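Local coordinates for uncharacterized protein (Bacteroides ovatus, PDB 3NQK) that is of unknown function but pairs an E-set-like domain with a BT_3044-like C-terminal domain rich in antiparallel strands, at residues L264-V269 / T301-I306. Sequence-based numbering, arbitrary orientation.
Sequences LERRYV and TLLRNI
Arg266 and Asn305 face each other in a non-hydrogen-bonded pair of an antiparallel ladder, and their side chains supply the polar link that the backbone lacks there. Arg266 NH1 reaches Asn305 OD1 at 2.7 Å, but the N-H is bent to 123°, so the bond is weak; the guanidinium and amide planes stand nearly perpendicular. With CG anti to its carbonyl carbon (chi1 -65°) and the chain extended to NE, the arginine carries its head over Leu264, whose CD2 lies against one guanidinium face. Further along the same face of the sheet, Leu303 CD1 sits over the Tyr268 ring in a CH-pi contact, 4.1 Å from the centroid, while Thr301 CG2 meets the ring edge.

The other face is mixed in character. Ile306 projects beside Glu265, and its CD1 touches the guanidinium edge of Arg267 at NH2 (3.4 Å). Glu265 OE2 lies over a face of that guanidinium, 3.2 Å from Arg267 NH2, a salt bridge of charges alone. At the far end Val269 and Leu302 pack through their CB atoms.

Beneath these side chains, paired backbone bonds join Glu265 with Ile306, Arg267 with Arg304 and Val269 with Leu302, fixing the register. One water bridges the Arg267 and Leu302 carbonyl oxygens.

Arg266 NE also forms a salt bridge with Asp258; a leucine here would probably leave that carboxylate without its mate and Asn305 OD1 without this donor. Arg304 turns from the pair to bond Ser161 O and Asn158 O. Strand 264-279 runs between 244-257 and 292-307 in the antiparallel sheet of the C-terminal domain, and 162-165 pairs with 292-307 near Thr301.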
ATOM      1  N   LEU A 264      -3.576  12.169   9.019  1.00 45.77           N
ATOM      2  CA  LEU A 264      -2.141  12.198   9.071  1.00 45.71           C
ATOM      3  C   LEU A 264      -1.598  12.086  10.493  1.00 46.00           C
ATOM      4  O   LEU A 264      -1.865  12.928  11.346  1.00 47.11           O
ATOM      5  CB  LEU A 264      -1.625  13.476   8.426  1.00 48.32           C
ATOM      6  CG  LEU A 264      -0.118  13.512   8.197  1.00 48.61           C
ATOM      7  CD1 LEU A 264       0.306  12.357   7.286  1.00 46.98           C
ATOM      8  CD2 LEU A 264       0.295  14.848   7.617  1.00 51.60           C
ATOM      9  N   GLU A 265      -0.808  11.054  10.729  1.00 45.08           N
ATOM     10  CA  GLU A 265      -0.148  10.875  12.002  1.00 44.34           C
ATOM     11  C   GLU A 265       1.263  11.444  11.899  1.00 41.36           C
ATOM     12  O   GLU A 265       1.990  11.129  10.966  1.00 41.54           O
ATOM     13  CB  GLU A 265      -0.093   9.374  12.375  1.00 46.23           C
ATOM     14  CG  GLU A 265       0.833   9.048  13.564  1.00 41.16           C
ATOM     15  CD  GLU A 265       0.965   7.557  13.839  1.00 45.48           C
ATOM     16  OE1 GLU A 265       0.640   6.738  12.947  1.00 47.18           O
ATOM     17  OE2 GLU A 265       1.436   7.205  14.946  1.00 46.69           O
ATOM     18  N   ARG A 266       1.635  12.284  12.850  1.00 38.48           N
ATOM     19  CA  ARG A 266       2.970  12.833  12.899  1.00 38.12           C
ATOM     20  C   ARG A 266       3.737  12.184  14.040  1.00 38.68           C
ATOM     21  O   ARG A 266       3.360  12.314  15.189  1.00 41.16           O
ATOM     22  CB  ARG A 266       2.909  14.341  13.094  1.00 40.43           C
ATOM     23  CG  ARG A 266       2.262  15.100  11.900  1.00 43.48           C
ATOM     24  CD  ARG A 266       2.645  16.599  11.897  1.00 53.31           C
ATOM     25  NE  ARG A 266       1.880  17.373  10.910  1.00 61.84           N
ATOM     26  CZ  ARG A 266       2.129  17.397   9.592  1.00 61.51           C
ATOM     27  NH1 ARG A 266       3.122  16.671   9.063  1.00 56.65           N
ATOM     28  NH2 ARG A 266       1.365  18.138   8.798  1.00 64.53           N
ATOM     29  N   ARG A 267       4.778  11.426  13.704  1.00 38.43           N
ATOM     30  CA  ARG A 267       5.554  10.685  14.702  1.00 39.18           C
ATOM     31  C   ARG A 267       6.903  11.344  14.922  1.00 37.85           C
ATOM     32  O   ARG A 267       7.669  11.562  13.977  1.00 39.96           O
ATOM     33  CB  ARG A 267       5.749   9.238  14.262  1.00 40.02           C
ATOM     34  CG  ARG A 267       6.134   8.290  15.412  1.00 52.07           C
ATOM     35  CD  ARG A 267       6.562   6.896  14.912  1.00 59.33           C
ATOM     36  NE  ARG A 267       5.479   6.184  14.223  1.00 68.23           N
ATOM     37  CZ  ARG A 267       4.491   5.532  14.837  1.00 68.08           C
ATOM     38  NH1 ARG A 267       4.421   5.512  16.164  1.00 82.03           N
ATOM     39  NH2 ARG A 267       3.560   4.919  14.124  1.00 70.09           N
ATOM     40  N   TYR A 268       7.190  11.663  16.168  1.00 37.78           N
ATOM     41  CA  TYR A 268       8.411  12.357  16.528  1.00 36.54           C
ATOM     42  C   TYR A 268       9.331  11.471  17.360  1.00 37.42           C
ATOM     43  O   TYR A 268       8.885  10.814  18.302  1.00 40.65           O
ATOM     44  CB  TYR A 268       8.075  13.592  17.332  1.00 34.31           C
ATOM     45  CG  TYR A 268       7.163  14.556  16.628  1.00 42.74           C
ATOM     46  CD1 TYR A 268       7.673  15.566  15.816  1.00 42.86           C
ATOM     47  CD2 TYR A 268       5.797  14.490  16.793  1.00 47.57           C
ATOM     48  CE1 TYR A 268       6.838  16.476  15.192  1.00 43.69           C
ATOM     49  CE2 TYR A 268       4.951  15.399  16.157  1.00 49.91           C
ATOM     50  CZ  TYR A 268       5.484  16.379  15.359  1.00 41.62           C
ATOM     51  OH  TYR A 268       4.655  17.262  14.732  1.00 47.87           O
ATOM     52  N   VAL A 269      10.603  11.427  16.985  1.00 35.54           N
ATOM     53  CA  VAL A 269      11.629  10.810  17.817  1.00 34.55           C
ATOM     54  C   VAL A 269      12.611  11.871  18.174  1.00 35.78           C
ATOM     55  O   VAL A 269      13.263  12.433  17.298  1.00 38.96           O
ATOM     56  CB  VAL A 269      12.377   9.719  17.096  1.00 34.23           C
ATOM     57  CG1 VAL A 269      13.492   9.192  17.987  1.00 32.74           C
ATOM     58  CG2 VAL A 269      11.424   8.589  16.687  1.00 31.46           C
ATOM     59  N   THR A 301      15.394  16.191  16.645  1.00 35.22           N
ATOM     60  CA  THR A 301      14.111  15.508  16.558  1.00 34.28           C
ATOM     61  C   THR A 301      13.844  15.081  15.138  1.00 34.02           C
ATOM     62  O   THR A 301      14.003  15.851  14.230  1.00 31.21           O
ATOM     63  CB  THR A 301      12.969  16.427  17.026  1.00 36.04           C
ATOM     64  OG1 THR A 301      13.236  16.875  18.353  1.00 32.96           O
ATOM     65  CG2 THR A 301      11.600  15.702  16.982  1.00 25.94           C
ATOM     66  N   LEU A 302      13.456  13.827  14.967  1.00 35.65           N
ATOM     67  CA  LEU A 302      13.129  13.288  13.665  1.00 34.24           C
ATOM     68  C   LEU A 302      11.629  13.193  13.552  1.00 35.07           C
ATOM     69  O   LEU A 302      10.967  12.727  14.482  1.00 39.85           O
ATOM     70  CB  LEU A 302      13.747  11.903  13.515  1.00 33.45           C
ATOM     71  CG  LEU A 302      13.234  11.065  12.362  1.00 33.54           C
ATOM     72  CD1 LEU A 302      13.713  11.659  11.013  1.00 24.85           C
ATOM     73  CD2 LEU A 302      13.688   9.604  12.521  1.00 25.97           C
ATOM     74  N   LEU A 303      11.087  13.676  12.447  1.00 34.03           N
ATOM     75  CA  LEU A 303       9.633  13.607  12.177  1.00 33.92           C
ATOM     76  C   LEU A 303       9.360  12.586  11.128  1.00 33.53           C
ATOM     77  O   LEU A 303      10.078  12.485  10.158  1.00 34.14           O
ATOM     78  CB  LEU A 303       9.113  14.950  11.696  1.00 33.78           C
ATOM     79  CG  LEU A 303       7.711  14.987  11.042  1.00 37.99           C
ATOM     80  CD1 LEU A 303       6.638  14.552  11.997  1.00 31.83           C
ATOM     81  CD2 LEU A 303       7.411  16.386  10.519  1.00 33.92           C
ATOM     82  N   ARG A 304       8.290  11.854  11.299  1.00 35.11           N
ATOM     83  CA  ARG A 304       7.919  10.838  10.352  1.00 36.79           C
ATOM     84  C   ARG A 304       6.408  10.961  10.103  1.00 38.54           C
ATOM     85  O   ARG A 304       5.619  10.827  11.018  1.00 40.87           O
ATOM     86  CB  ARG A 304       8.304   9.465  10.922  1.00 37.04           C
ATOM     87  CG  ARG A 304       8.134   8.279  10.001  1.00 38.37           C
ATOM     88  CD  ARG A 304       9.038   8.314   8.800  1.00 46.10           C
ATOM     89  NE  ARG A 304      10.474   8.224   9.098  1.00 41.41           N
ATOM     90  CZ  ARG A 304      11.107   7.104   9.400  1.00 47.05           C
ATOM     91  NH1 ARG A 304      10.424   5.985   9.619  1.00 56.13           N
ATOM     92  NH2 ARG A 304      12.419   7.112   9.556  1.00 45.18           N
ATOM     93  N   ASN A 305       6.033  11.335   8.888  1.00 38.43           N
ATOM     94  CA  ASN A 305       4.626  11.564   8.560  1.00 39.54           C
ATOM     95  C   ASN A 305       3.967  10.308   8.055  1.00 39.59           C
ATOM     96  O   ASN A 305       4.455   9.691   7.111  1.00 38.18           O
ATOM     97  CB  ASN A 305       4.515  12.655   7.517  1.00 39.95           C
ATOM     98  CG  ASN A 305       5.105  13.951   7.982  1.00 45.07           C
ATOM     99  OD1 ASN A 305       4.683  14.512   8.987  1.00 52.25           O
ATOM    100  ND2 ASN A 305       6.102  14.429   7.270  1.00 54.59           N
ATOM    101  N   ILE A 306       2.821   9.951   8.646  1.00 39.79           N
ATOM    102  CA  ILE A 306       2.169   8.670   8.336  1.00 40.99           C
ATOM    103  C   ILE A 306       0.719   8.817   7.967  1.00 42.96           C
ATOM    104  O   ILE A 306      -0.076   9.362   8.733  1.00 45.17           O
ATOM    105  CB  ILE A 306       2.229   7.734   9.522  1.00 41.71           C
ATOM    106  CG1 ILE A 306       3.677   7.344   9.816  1.00 43.00           C
ATOM    107  CG2 ILE A 306       1.382   6.492   9.258  1.00 40.64           C
ATOM    108  CD1 ILE A 306       3.842   6.493  11.112  1.00 41.17           C
TER
HETATM  109  O   HOH W   1       9.752   9.932  13.843  1.00 56.63           O